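Local structure of transcriptional regulator, SorC family (Enterococcus faecalis, 2O0M) at residues Ile180-Ala183 and Val184-Ala188; Ile243-Ala246 and Leu247-Ala250; Asp257-Met260 and Val261-Lys264. The protein probably acts as a transcriptional regulator of the SorC family, binding DNA and responding to a carbohydrate ligand. All blocks are in the same frame, centred on the assembly; numbering follows the deposited sequence.

Interaction 1: Ile180-Ala183 and Val184-Ala188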
loop_
_atom_site.group_PDB
_atom_site.type_symbol
_atom_site.label_atom_id
_atom_site.label_comp_id
_atom_site.label_asym_id
_atom_site.label_seq_id
_atom_site.Cartn_x
_atom_site.Cartn_y
_atom_site.Cartn_z
ATOM N N ILE A 180 -5.372 6.495 9.716
ATOM C CA ILE A 180 -4.803 7.100 8.516
ATOM C C ILE A 180 -5.592 8.311 8.015
ATOM O O ILE A 180 -5.030 9.180 7.350
ATOM C CB ILE A 180 -4.656 6.041 7.400
ATOM C CG1 ILE A 180 -3.629 4.975 7.812
ATOM C CG2 ILE A 180 -4.275 6.681 6.060
ATOM C CD1 ILE A 180 -2.201 5.453 7.855
ATOM N N GLY A 181 -6.887 8.364 8.311
ATOM C CA GLY A 181 -7.708 9.523 7.964
ATOM C C GLY A 181 -8.464 9.437 6.640
ATOM O O GLY A 181 -9.015 10.437 6.173
ATOM N N GLU A 182 -8.519 8.257 6.030
ATOM C CA GLU A 182 -9.288 8.111 4.792
ATOM C C GLU A 182 -10.788 7.975 5.055
ATOM O O GLU A 182 -11.207 7.640 6.156
ATOM C CB GLU A 182 -8.842 6.900 3.982
ATOM C CG GLU A 182 -7.407 6.949 3.500
ATOM C CD GLU A 182 -7.136 7.922 2.356
ATOM O OE1 GLU A 182 -8.027 8.664 1.901
ATOM O OE2 GLU A 182 -5.986 7.925 1.905
ATOM N N ALA A 183 -11.570 8.217 4.010
ATOM C CA ALA A 183 -13.008 7.929 4.024
ATOM C C ALA A 183 -13.271 6.428 3.905
ATOM O O ALA A 183 -12.428 5.671 3.427
ATOM C CB ALA A 183 -13.701 8.674 2.909
ATOM N N VAL A 184 -14.446 5.993 4.352
ATOM C CA VAL A 184 -14.764 4.559 4.377
ATOM C C VAL A 184 -14.576 3.838 3.045
ATOM O O VAL A 184 -14.140 2.688 3.025
ATOM C CB VAL A 184 -16.205 4.278 4.920
ATOM C CG1 VAL A 184 -16.289 4.668 6.370
ATOM C CG2 VAL A 184 -17.259 4.999 4.108
ATOM N N SER A 185 -14.885 4.492 1.931
ATOM C CA SER A 185 -14.806 3.828 0.634
ATOM C C SER A 185 -13.388 3.377 0.274
ATOM O O SER A 185 -13.221 2.447 -0.522
ATOM C CB SER A 185 -15.338 4.736 -0.483
ATOM O OG SER A 185 -14.649 5.981 -0.491
ATOM N N VAL A 186 -12.378 4.046 0.831
ATOM C CA VAL A 186 -10.989 3.728 0.489
ATOM C C VAL A 186 -10.106 3.462 1.712
ATOM O O VAL A 186 -8.879 3.390 1.589
ATOM C CB VAL A 186 -10.349 4.809 -0.434
ATOM C CG1 VAL A 186 -11.143 4.954 -1.744
ATOM C CG2 VAL A 186 -10.198 6.147 0.289
ATOM N N GLN A 187 -10.698 3.296 2.890
ATOM C CA GLN A 187 -9.868 2.978 4.057
ATOM C C GLN A 187 -9.357 1.526 3.993
ATOM O O GLN A 187 -9.968 0.653 3.364
ATOM C CB GLN A 187 -10.585 3.305 5.374
ATOM C CG GLN A 187 -11.456 2.249 5.931
ATOM C CD GLN A 187 -12.015 2.658 7.289
ATOM O OE1 GLN A 187 -13.027 3.339 7.352
ATOM N NE2 GLN A 187 -11.363 2.229 8.378
ATOM N N ALA A 188 -8.214 1.284 4.635
ATOM C CA ALA A 188 -7.547 -0.008 4.578
ATOM C C ALA A 188 -8.457 -1.173 5.048
ATOM O O ALA A 188 -8.441 -2.264 4.453
ATOM C CB ALA A 188 -6.256 0.047 5.410
HETATM O O HOH W 1 -13.137 6.096 7.410
#
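The carboxylate of Glu-182 has the CG2 methyl of Val-186 above one side of its plane, displaced toward OE1, with Glu-182 OE1 and Val-186 CG2 3.7 Å apart. Its charge is met elsewhere: OE1 forms a salt bridge with Arg-252 NE, and OE2 another with Arg-253 NE. These two guanidinium groups hold the carboxylate in place while the methyl packs against it. The second flat group, the amide of Gln-187, uses its oxygen to join a water that also reaches the main chain. That water sits 2.8 Å from Gln-187 OE1 and 2.8 Å from Glu-182 O, closing a small loop between the side chain and the preceding loop backbone. The Gln-187 amide is placed there by a first torsion (chi1 87°) that sets CG between the backbone N and the carbonyl carbon, with the chain extended beyond it. The backbone between the two groups illustrates how a loop can tighten just before a helix. Ala-183 to Val-186 form a type I turn, in which Val-186 N donates to Ala-183 O over 3.1 Å with an N-H...O angle of 153°. The nitrogen lies above the carbonyl plane, 44° out of it. A second, weak bond of 3.5 Å from Gln-187 N to Val-184 O continues the winding, and Gln-187 then occupies the N-cap position of helix 188-199. Next to the turn, Glu-182 CB rests 4.2 Å from Gln-187 CB, and Val-186 CG2 lies 3.9 Å from Ala-183 O.

Interaction 2: Ile243-Ala246 and Leu247-Ala250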
loop_
_atom_site.group_PDB
_atom_site.type_symbol
_atom_site.label_atom_id
_atom_site.label_comp_id
_atom_site.label_asym_id
_atom_site.label_seq_id
_atom_site.Cartn_x
_atom_site.Cartn_y
_atom_site.Cartn_z
ATOM N N ILE A 243 1.410 4.072 -3.614
ATOM C CA ILE A 243 2.267 5.198 -3.290
ATOM C C ILE A 243 1.452 6.428 -3.602
ATOM O O ILE A 243 0.942 6.579 -4.720
ATOM C CB ILE A 243 3.561 5.168 -4.126
ATOM C CG1 ILE A 243 4.352 3.882 -3.839
ATOM C CG2 ILE A 243 4.430 6.389 -3.843
ATOM C CD1 ILE A 243 5.357 3.548 -4.923
ATOM N N GLY A 244 1.325 7.311 -2.622
ATOM C CA GLY A 244 0.508 8.507 -2.781
ATOM C C GLY A 244 1.324 9.717 -3.175
ATOM O O GLY A 244 2.523 9.793 -2.895
ATOM N N ARG A 245 0.659 10.654 -3.843
ATOM C CA ARG A 245 1.204 11.976 -4.096
ATOM C C ARG A 245 0.983 12.766 -2.796
ATOM O O ARG A 245 -0.155 12.916 -2.331
ATOM C CB ARG A 245 0.513 12.593 -5.324
ATOM C CG ARG A 245 0.792 11.791 -6.604
ATOM C CD ARG A 245 -0.022 12.209 -7.824
ATOM N NE ARG A 245 0.304 13.571 -8.223
ATOM C CZ ARG A 245 -0.451 14.642 -7.982
ATOM N NH1 ARG A 245 -1.611 14.528 -7.348
ATOM N NH2 ARG A 245 -0.047 15.839 -8.370
ATOM N N ALA A 246 2.075 13.228 -2.189
ATOM C CA ALA A 246 2.091 13.645 -0.777
ATOM C C ALA A 246 1.051 14.700 -0.397
ATOM O O ALA A 246 0.277 14.498 0.529
ATOM C CB ALA A 246 3.470 14.119 -0.386
ATOM N N LEU A 247 1.052 15.838 -1.082
ATOM C CA LEU A 247 0.138 16.917 -0.695
ATOM C C LEU A 247 -1.319 16.547 -0.941
ATOM O O LEU A 247 -2.198 16.893 -0.145
ATOM C CB LEU A 247 0.520 18.239 -1.368
ATOM C CG LEU A 247 1.922 18.730 -0.975
ATOM C CD1 LEU A 247 2.156 20.129 -1.520
ATOM C CD2 LEU A 247 2.135 18.745 0.547
ATOM N N HIS A 248 -1.571 15.834 -2.037
ATOM C CA HIS A 248 -2.901 15.307 -2.330
ATOM C C HIS A 248 -3.386 14.387 -1.207
ATOM O O HIS A 248 -4.537 14.489 -0.777
ATOM C CB HIS A 248 -2.884 14.557 -3.667
ATOM C CG HIS A 248 -4.245 14.321 -4.250
ATOM N ND1 HIS A 248 -4.899 13.113 -4.149
ATOM C CD2 HIS A 248 -5.061 15.133 -4.963
ATOM C CE1 HIS A 248 -6.070 13.196 -4.756
ATOM N NE2 HIS A 248 -6.192 14.410 -5.263
HETATM N N MSE A 249 -2.503 13.514 -0.711
HETATM C CA MSE A 249 -2.832 12.633 0.417
HETATM C C MSE A 249 -3.156 13.428 1.660
HETATM O O MSE A 249 -4.128 13.144 2.342
HETATM C CB MSE A 249 -1.677 11.669 0.772
HETATM C CG MSE A 249 -1.383 10.577 -0.209
HETATM SE SE MSE A 249 -2.859 9.352 -0.565
HETATM C CE MSE A 249 -3.772 9.530 0.859
ATOM N N ALA A 250 -2.337 14.431 1.957
ATOM C CA ALA A 250 -2.537 15.242 3.149
ATOM C C ALA A 250 -3.891 15.953 3.143
ATOM O O ALA A 250 -4.575 16.014 4.164
ATOM C CB ALA A 250 -1.395 16.251 3.302
#
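The junction where strand 238-245 passes directly into helix 246-252 is a beta-alpha step of the putative sugar-binding domain, which belongs to the Rossmann clan, with Arg-245 at the N-cap position. Two backbone bonds start the helix across it. Met-249 N donates to Arg-245 O over 2.9 Å, arriving nearly along the C=O axis, and Ala-250 N donates to Ala-246 O over 3.0 Å. Met-249, present as selenomethionine, lies against Gly-244 before its methyl end leads away: chi1 (-70°) puts CG beside the backbone N, 3.8 Å from Gly-244 CA, and the bend at chi2 then sets SE 4.1 Å from the same atom. Gly-244 has no side chain to collide with Met-249 CG, which occupies the space a CB would need. On the outer side, Arg-245 reaches over the first turn, its NH1 3.9 Å from His-248 CB, and the guanidinium and imidazole planes are inclined by 54°. Arg-245 NE has a weak hydrogen bond to Thr-311 O, which helps to fix the arm. Arg-245 NH1 and His-248 ND1 remain 4.8 Å apart, so the pair meets by van der Waals contact rather than through polar atoms, and the nearby arginine would probably make protonation of the imidazole somewhat less favourable.

Interaction 3: Asp257-Met260 and Val261-Lys264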
loop_
_atom_site.group_PDB
_atom_site.type_symbol
_atom_site.label_atom_id
_atom_site.label_comp_id
_atom_site.label_asym_id
_atom_site.label_seq_id
_atom_site.Cartn_x
_atom_site.Cartn_y
_atom_site.Cartn_z
ATOM N N ASP A 257 -4.018 21.823 9.618
ATOM C CA ASP A 257 -3.436 22.951 8.893
ATOM C C ASP A 257 -1.926 23.035 9.104
ATOM O O ASP A 257 -1.170 23.251 8.164
ATOM C CB ASP A 257 -4.063 24.271 9.350
ATOM C CG ASP A 257 -5.550 24.344 9.062
ATOM O OD1 ASP A 257 -6.045 23.562 8.218
ATOM O OD2 ASP A 257 -6.219 25.193 9.679
ATOM N N ASP A 258 -1.492 22.879 10.351
ATOM C CA ASP A 258 -0.072 22.925 10.653
ATOM C C ASP A 258 0.699 21.845 9.882
ATOM O O ASP A 258 1.790 22.097 9.380
ATOM C CB ASP A 258 0.170 22.758 12.160
ATOM C CG ASP A 258 -0.216 23.989 12.974
ATOM O OD1 ASP A 258 -0.357 25.106 12.421
ATOM O OD2 ASP A 258 -0.385 23.847 14.198
ATOM N N GLU A 259 0.140 20.641 9.800
ATOM C CA GLU A 259 0.814 19.548 9.096
ATOM C C GLU A 259 0.898 19.810 7.597
ATOM O O GLU A 259 1.926 19.551 6.975
ATOM C CB GLU A 259 0.112 18.210 9.353
ATOM C CG GLU A 259 0.325 17.681 10.769
ATOM C CD GLU A 259 -0.517 16.447 11.089
ATOM O OE1 GLU A 259 -1.745 16.470 10.858
ATOM O OE2 GLU A 259 0.048 15.451 11.585
HETATM N N MSE A 260 -0.183 20.330 7.023
HETATM C CA MSE A 260 -0.204 20.642 5.595
HETATM C C MSE A 260 0.885 21.664 5.262
HETATM O O MSE A 260 1.637 21.497 4.304
HETATM C CB MSE A 260 -1.563 21.199 5.195
HETATM C CG MSE A 260 -1.612 21.732 3.801
HETATM SE SE MSE A 260 -0.956 20.455 2.454
HETATM C CE MSE A 260 -2.647 19.615 2.193
ATOM N N VAL A 261 0.953 22.726 6.055
ATOM C CA VAL A 261 1.947 23.769 5.819
ATOM C C VAL A 261 3.364 23.208 5.975
ATOM O O VAL A 261 4.236 23.517 5.168
ATOM C CB VAL A 261 1.736 24.972 6.751
ATOM C CG1 VAL A 261 2.916 25.948 6.645
ATOM C CG2 VAL A 261 0.435 25.665 6.397
HETATM N N MSE A 262 3.568 22.380 7.001
HETATM C CA MSE A 262 4.865 21.736 7.261
HETATM C C MSE A 262 5.262 20.842 6.060
HETATM O O MSE A 262 6.401 20.874 5.595
HETATM C CB MSE A 262 4.818 20.964 8.607
HETATM C CG MSE A 262 6.176 20.553 9.231
HETATM SE SE MSE A 262 6.169 19.921 11.172
HETATM C CE MSE A 262 4.332 19.372 11.368
ATOM N N LEU A 263 4.320 20.072 5.527
ATOM C CA LEU A 263 4.627 19.184 4.397
ATOM C C LEU A 263 5.024 19.940 3.132
ATOM O O LEU A 263 5.915 19.514 2.398
ATOM C CB LEU A 263 3.440 18.263 4.102
ATOM C CG LEU A 263 3.238 17.129 5.110
ATOM C CD1 LEU A 263 1.921 16.448 4.847
ATOM C CD2 LEU A 263 4.380 16.115 5.082
ATOM N N LYS A 264 4.358 21.061 2.882
ATOM C CA LYS A 264 4.704 21.934 1.766
ATOM C C LYS A 264 6.125 22.461 1.870
ATOM O O LYS A 264 6.889 22.441 0.896
ATOM C CB LYS A 264 3.768 23.130 1.742
ATOM C CG LYS A 264 2.518 22.906 0.974
ATOM C CD LYS A 264 1.525 23.975 1.340
ATOM C CE LYS A 264 0.464 23.409 2.194
ATOM N NZ LYS A 264 -0.416 22.588 1.365
#
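Glu-259 and Leu-263 stand one turn apart, joined by a backbone bond of 2.8 Å from Leu-263 N to Glu-259 O, and the regular pairing of an alpha helix is at work on both sides of them. Three further amides each find the carbonyl four residues back, Val-261 N reaching Asp-257 O, Met-262 N reaching Asp-258 O and Lys-264 N reaching Met-260 O, over 3.0 to 3.1 Å. Each of the four donors is tilted 20° to 26° from its carbonyl plane. Earlier in the turn, Glu-259 N is satisfied by Ser-256 OG. The Glu-259 carboxylate is bonded as well, OE2 to Tyr-285 OH on strand 283-286 and OE1 to a residue bordering the helical segment, so both oxygens have partners. Side-chain carbon also packs on a carbonyl: Leu-263 CG lies 3.3 Å from Glu-259 O, placed there because CG turns anti to its own carbonyl carbon (chi1 -74°). The methyl CE of selenomethionine Met-262 passes 4.4 Å from Glu-259 CG, and Met-262 also touches Tyr-285. The end of Lys-264 is modelled implausibly close to selenomethionine Met-260, so the position of its ammonium group is doubtful. Met-260 and Leu-263 turn to helix 246-252, whereas Asp-257, Asp-258, Val-261 and Lys-264 are exposed, the pattern of an amphipathic surface helix packed on its neighbour in the chain.

The three contacts follow one another along the chain within the putative sugar-binding domain. Interactions 1 and 2 have centres about 14 Å apart and touch where Glu-182 OE2 approaches Met-249 CE at a short 2.9 Å, so the exact placing of this methyl is doubtful. A bound phosphate, probably from the crystallisation liquor, lies about 5 Å from the side chain of Glu-182 and about 4 Å from that of Met-249, so it may mark a pocket near both. Interactions 2 and 3, with centres about 12 Å apart, lie on consecutive helices that pack together: Ala-250 CB against Leu-263 CD1 at 3.7 Å. Interactions 1 and 3 do not touch, their nearest atoms being about 9 Å apart.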